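Local coordinates for catechol 2,3-dioxygenase (Rhodococcus sp., PDB 2WL9), which probably catalyses the iron-dependent extradiol ring cleavage of catechols, a step in the breakdown of aromatic hydrocarbons, at residues Asp18-Met30 and Tyr253-Gly265. Sequence-based numbering, arbitrary orientation.
Sequences DAWRDYAAGIMGM and YCANPSGWLWEPG. With FE (Fe (III) ion), chain K.
Trp20 and Tyr23, one helical turn apart on helix 18-24, receive the ring of Pro257 between them, a worked example of how a hairpin-turn proline can wedge against the aromatic faces of a helix. Pro257 CD stands over the centre of the Trp20 six-membered ring, 3.6 Å from its centroid, and also makes a CH-pi contact with the face of Tyr23. The Tyr23 ring reaches this place because its CG lies anti to the backbone N (chi1 177°), and its far end carries OH to within 3.4 Å of Cys254 SG.

Packing is tightest deeper in, where Trp262 completes an aromatic cluster. Tyr23 turns its edge to the Trp262 face in an offset edge-to-face pair, planes 62° apart, while Trp20 meets Trp262 obliquely, with CZ3 3.3 Å from Trp262 CZ2. Two methionines also pack against that ring: Met28 CG lies at its edge, and the extended chain of Met30 brings CE to 3.7 Å from Trp262 CZ3. Met28 SD also rests against Pro264.

Toward the turn the contact becomes polar and partly open to solvent. Trp20 NE1 donates in its ring plane to Ser258 OG at 3.0 Å, a somewhat bent bond (144°), and a water bridges weakly from NE1 to Pro257 O; Ser258 OG is also held by Asp60. Pro257 and Ala19, which touch through their CB atoms, are partly exposed. Asn256 OD1 accepts from Ser258 N at 2.9 Å and steadies the turn.

The result is a helix of the N-terminal VOC region packed on a beta hairpin of the C-terminal glyoxalase-like region; the hairpin's type I turn, Asn256 to Gly259, carries an Asx turn. Strand 261-265 also supplies Glu263, which binds the iron with His149 and His212, the two-histidine, one-carboxylate site of type I extradiol dioxygenases.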
loop_
_atom_site.group_PDB
_atom_site.type_symbol
_atom_site.label_atom_id
_atom_site.label_comp_id
_atom_site.label_asym_id
_atom_site.label_seq_id
_atom_site.Cartn_x
_atom_site.Cartn_y
_atom_site.Cartn_z
ATOM N N ASP C 18 -4.934 47.073 -13.754
ATOM C CA ASP C 18 -6.245 46.850 -13.205
ATOM C C ASP C 18 -6.983 45.680 -13.854
ATOM O O ASP C 18 -7.561 44.907 -13.193
ATOM C CB ASP C 18 -7.099 48.109 -13.372
ATOM C CG ASP C 18 -6.883 49.111 -12.280
ATOM O OD1 ASP C 18 -5.929 48.960 -11.532
ATOM O OD2 ASP C 18 -7.678 50.038 -12.169
ATOM N N ALA C 19 -6.926 45.576 -15.152
ATOM C CA ALA C 19 -7.601 44.486 -15.859
ATOM C C ALA C 19 -6.966 43.133 -15.538
ATOM O O ALA C 19 -7.671 42.137 -15.384
ATOM C CB ALA C 19 -7.608 44.738 -17.362
ATOM N N TRP C 20 -5.637 43.117 -15.426
ATOM C CA TRP C 20 -4.875 41.901 -15.113
ATOM C C TRP C 20 -5.146 41.350 -13.715
ATOM O O TRP C 20 -5.236 40.132 -13.529
ATOM C CB TRP C 20 -3.375 42.140 -15.304
ATOM C CG TRP C 20 -2.907 41.788 -16.674
ATOM C CD1 TRP C 20 -2.637 42.650 -17.696
ATOM C CD2 TRP C 20 -2.665 40.473 -17.180
ATOM N NE1 TRP C 20 -2.233 41.952 -18.808
ATOM C CE2 TRP C 20 -2.245 40.613 -18.520
ATOM C CE3 TRP C 20 -2.766 39.188 -16.631
ATOM C CZ2 TRP C 20 -1.915 39.516 -19.319
ATOM C CZ3 TRP C 20 -2.443 38.098 -17.429
ATOM C CH2 TRP C 20 -2.019 38.269 -18.758
ATOM N N ARG C 21 -5.266 42.240 -12.734
ATOM C CA ARG C 21 -5.699 41.844 -11.392
ATOM C C ARG C 21 -7.075 41.192 -11.473
ATOM O O ARG C 21 -7.258 40.066 -11.015
ATOM C CB ARG C 21 -5.731 43.052 -10.447
ATOM C CG ARG C 21 -4.361 43.683 -10.224
ATOM C CD ARG C 21 -4.419 44.872 -9.283
ATOM N NE ARG C 21 -4.790 44.469 -7.929
ATOM C CZ ARG C 21 -4.259 44.977 -6.820
ATOM N NH1 ARG C 21 -3.308 45.900 -6.888
ATOM N NH2 ARG C 21 -4.666 44.544 -5.637
ATOM N N ASP C 22 -8.031 41.895 -12.079
ATOM C CA ASP C 22 -9.397 41.379 -12.257
ATOM C C ASP C 22 -9.404 39.999 -12.909
ATOM O O ASP C 22 -10.171 39.119 -12.517
ATOM C CB ASP C 22 -10.231 42.349 -13.106
ATOM C CG ASP C 22 -10.687 43.581 -12.332
ATOM O OD1 ASP C 22 -10.163 43.860 -11.231
ATOM O OD2 ASP C 22 -11.579 44.286 -12.848
ATOM N N TYR C 23 -8.522 39.816 -13.890
ATOM C CA TYR C 23 -8.472 38.609 -14.692
ATOM C C TYR C 23 -7.738 37.470 -13.988
ATOM O O TYR C 23 -8.311 36.400 -13.777
ATOM C CB TYR C 23 -7.820 38.930 -16.034
ATOM C CG TYR C 23 -7.629 37.769 -16.985
ATOM C CD1 TYR C 23 -8.628 37.420 -17.892
ATOM C CD2 TYR C 23 -6.429 37.055 -17.016
ATOM C CE1 TYR C 23 -8.448 36.372 -18.792
ATOM C CE2 TYR C 23 -6.240 36.006 -17.918
ATOM C CZ TYR C 23 -7.254 35.673 -18.803
ATOM O OH TYR C 23 -7.078 34.634 -19.700
ATOM N N ALA C 24 -6.480 37.705 -13.620
ATOM C CA ALA C 24 -5.638 36.643 -13.062
ATOM C C ALA C 24 -6.029 36.238 -11.640
ATOM O O ALA C 24 -5.921 35.065 -11.279
ATOM C CB ALA C 24 -4.177 37.039 -13.122
ATOM N N ALA C 25 -6.475 37.197 -10.834
ATOM C CA ALA C 25 -6.942 36.879 -9.481
ATOM C C ALA C 25 -8.440 36.585 -9.449
ATOM O O ALA C 25 -8.866 35.533 -8.955
ATOM C CB ALA C 25 -6.578 37.991 -8.502
ATOM N N GLY C 26 -9.234 37.510 -9.993
ATOM C CA GLY C 26 -10.689 37.439 -9.916
ATOM C C GLY C 26 -11.320 36.280 -10.660
ATOM O O GLY C 26 -12.360 35.755 -10.250
ATOM N N ILE C 27 -10.697 35.868 -11.755
ATOM C CA ILE C 27 -11.188 34.717 -12.505
ATOM C C ILE C 27 -10.332 33.486 -12.258
ATOM O O ILE C 27 -10.856 32.435 -11.891
ATOM C CB ILE C 27 -11.279 35.004 -14.016
ATOM C CG1 ILE C 27 -12.223 36.186 -14.263
ATOM C CG2 ILE C 27 -11.739 33.744 -14.782
ATOM C CD1 ILE C 27 -12.247 36.676 -15.688
ATOM N N MET C 28 -9.021 33.621 -12.459
ATOM C CA MET C 28 -8.127 32.462 -12.458
ATOM C C MET C 28 -7.787 31.941 -11.062
ATOM O O MET C 28 -7.532 30.750 -10.892
ATOM C CB MET C 28 -6.859 32.727 -13.290
ATOM C CG MET C 28 -7.124 33.006 -14.787
ATOM S SD MET C 28 -8.180 31.777 -15.596
ATOM C CE MET C 28 -8.561 32.602 -17.141
ATOM N N GLY C 29 -7.802 32.817 -10.066
ATOM C CA GLY C 29 -7.592 32.383 -8.676
ATOM C C GLY C 29 -6.189 32.637 -8.160
ATOM O O GLY C 29 -5.852 32.264 -7.031
ATOM N N MET C 30 -5.362 33.274 -8.980
ATOM C CA MET C 30 -4.017 33.661 -8.542
ATOM C C MET C 30 -4.092 34.697 -7.430
ATOM O O MET C 30 -5.120 35.337 -7.240
ATOM C CB MET C 30 -3.199 34.196 -9.713
ATOM C CG MET C 30 -2.971 33.147 -10.769
ATOM S SD MET C 30 -1.797 33.622 -12.029
ATOM C CE MET C 30 -1.812 32.108 -12.981
ATOM N N TYR C 253 -8.812 27.528 -24.238
ATOM C CA TYR C 253 -7.922 28.651 -24.532
ATOM C C TYR C 253 -8.739 29.933 -24.629
ATOM O O TYR C 253 -9.667 30.013 -25.440
ATOM C CB TYR C 253 -7.211 28.435 -25.871
ATOM C CG TYR C 253 -6.161 27.342 -25.912
ATOM C CD1 TYR C 253 -4.807 27.665 -25.971
ATOM C CD2 TYR C 253 -6.520 25.992 -25.935
ATOM C CE1 TYR C 253 -3.826 26.677 -26.033
ATOM C CE2 TYR C 253 -5.542 24.986 -25.998
ATOM C CZ TYR C 253 -4.192 25.343 -26.052
ATOM O OH TYR C 253 -3.199 24.381 -26.110
ATOM N N CYS C 254 -8.380 30.937 -23.828
ATOM C CA CYS C 254 -9.117 32.200 -23.781
ATOM C C CYS C 254 -8.191 33.416 -23.783
ATOM O O CYS C 254 -7.021 33.310 -23.415
ATOM C CB CYS C 254 -10.055 32.244 -22.566
ATOM S SG CYS C 254 -9.254 32.327 -20.933
ATOM N N ALA C 255 -8.728 34.565 -24.194
ATOM C CA ALA C 255 -7.965 35.819 -24.261
ATOM C C ALA C 255 -7.617 36.372 -22.885
ATOM O O ALA C 255 -8.404 36.269 -21.947
ATOM C CB ALA C 255 -8.735 36.870 -25.055
ATOM N N ASN C 256 -6.436 36.969 -22.776
ATOM C CA ASN C 256 -6.070 37.725 -21.578
ATOM C C ASN C 256 -6.052 39.247 -21.858
ATOM O O ASN C 256 -6.279 39.662 -22.995
ATOM C CB ASN C 256 -4.761 37.193 -20.961
ATOM C CG ASN C 256 -3.554 37.346 -21.873
ATOM O OD1 ASN C 256 -3.346 38.383 -22.507
ATOM N ND2 ASN C 256 -2.731 36.311 -21.917
ATOM N N PRO C 257 -5.823 40.081 -20.827
ATOM C CA PRO C 257 -5.857 41.534 -21.043
ATOM C C PRO C 257 -4.782 42.074 -21.983
ATOM O O PRO C 257 -4.880 43.226 -22.401
ATOM C CB PRO C 257 -5.658 42.106 -19.637
ATOM C CG PRO C 257 -6.071 41.022 -18.724
ATOM C CD PRO C 257 -5.660 39.757 -19.403
ATOM N N SER C 258 -3.779 41.261 -22.313
ATOM C CA SER C 258 -2.702 41.695 -23.208
ATOM C C SER C 258 -2.896 41.241 -24.660
ATOM O O SER C 258 -2.052 41.503 -25.511
ATOM C CB SER C 258 -1.337 41.251 -22.677
ATOM O OG SER C 258 -0.976 41.996 -21.523
ATOM N N GLY C 259 -4.006 40.564 -24.932
ATOM C CA GLY C 259 -4.354 40.172 -26.290
ATOM C C GLY C 259 -3.771 38.846 -26.741
ATOM O O GLY C 259 -3.915 38.478 -27.905
ATOM N N TRP C 260 -3.093 38.143 -25.833
ATOM C CA TRP C 260 -2.675 36.760 -26.096
ATOM C C TRP C 260 -3.473 35.789 -25.220
ATOM O O TRP C 260 -4.445 36.201 -24.580
ATOM C CB TRP C 260 -1.144 36.567 -25.999
ATOM C CG TRP C 260 -0.473 37.045 -24.735
ATOM C CD1 TRP C 260 -0.140 38.332 -24.416
ATOM C CD2 TRP C 260 0.007 36.232 -23.657
ATOM N NE1 TRP C 260 0.482 38.374 -23.189
ATOM C CE2 TRP C 260 0.586 37.098 -22.703
ATOM C CE3 TRP C 260 -0.012 34.855 -23.396
ATOM C CZ2 TRP C 260 1.146 36.631 -21.503
ATOM C CZ3 TRP C 260 0.543 34.393 -22.204
ATOM C CH2 TRP C 260 1.113 35.280 -21.276
ATOM N N LEU C 261 -3.079 34.517 -25.199
ATOM C CA LEU C 261 -3.932 33.469 -24.631
ATOM C C LEU C 261 -3.443 32.839 -23.336
ATOM O O LEU C 261 -2.259 32.571 -23.171
ATOM C CB LEU C 261 -4.156 32.352 -25.653
ATOM C CG LEU C 261 -4.832 32.704 -26.977
ATOM C CD1 LEU C 261 -4.824 31.480 -27.863
ATOM C CD2 LEU C 261 -6.247 33.162 -26.731
ATOM N N TRP C 262 -4.381 32.597 -22.425
ATOM C CA TRP C 262 -4.145 31.694 -21.302
ATOM C C TRP C 262 -4.983 30.433 -21.483
ATOM O O TRP C 262 -6.109 30.489 -21.982
ATOM C CB TRP C 262 -4.467 32.372 -19.971
ATOM C CG TRP C 262 -3.344 33.199 -19.428
ATOM C CD1 TRP C 262 -2.291 33.721 -20.130
ATOM C CD2 TRP C 262 -3.175 33.631 -18.071
ATOM N NE1 TRP C 262 -1.469 34.433 -19.290
ATOM C CE2 TRP C 262 -1.991 34.399 -18.022
ATOM C CE3 TRP C 262 -3.911 33.441 -16.890
ATOM C CZ2 TRP C 262 -1.518 34.980 -16.839
ATOM C CZ3 TRP C 262 -3.440 34.027 -15.706
ATOM C CH2 TRP C 262 -2.252 34.780 -15.694
ATOM N N GLU C 263 -4.419 29.305 -21.064
ATOM C CA GLU C 263 -5.039 28.008 -21.235
ATOM C C GLU C 263 -5.214 27.331 -19.868
ATOM O O GLU C 263 -4.358 26.560 -19.448
ATOM C CB GLU C 263 -4.183 27.154 -22.183
ATOM C CG GLU C 263 -4.777 25.797 -22.570
ATOM C CD GLU C 263 -3.715 24.788 -23.007
ATOM O OE1 GLU C 263 -2.538 25.175 -23.185
ATOM O OE2 GLU C 263 -4.057 23.608 -23.191
ATOM N N PRO C 264 -6.323 27.637 -19.162
ATOM C CA PRO C 264 -6.615 26.962 -17.900
ATOM C C PRO C 264 -6.881 25.482 -18.147
ATOM O O PRO C 264 -7.564 25.132 -19.110
ATOM C CB PRO C 264 -7.895 27.654 -17.420
ATOM C CG PRO C 264 -7.901 28.967 -18.125
ATOM C CD PRO C 264 -7.323 28.677 -19.461
ATOM N N GLY C 265 -6.345 24.628 -17.289
ATOM C CA GLY C 265 -6.466 23.186 -17.497
ATOM C C GLY C 265 -6.506 22.351 -16.237
ATOM O O GLY C 265 -6.397 22.876 -15.125
HETATM FE FE FE K . -0.882 24.227 -24.483
HETATM O O HOH W 1 -2.613 44.714 -20.381
#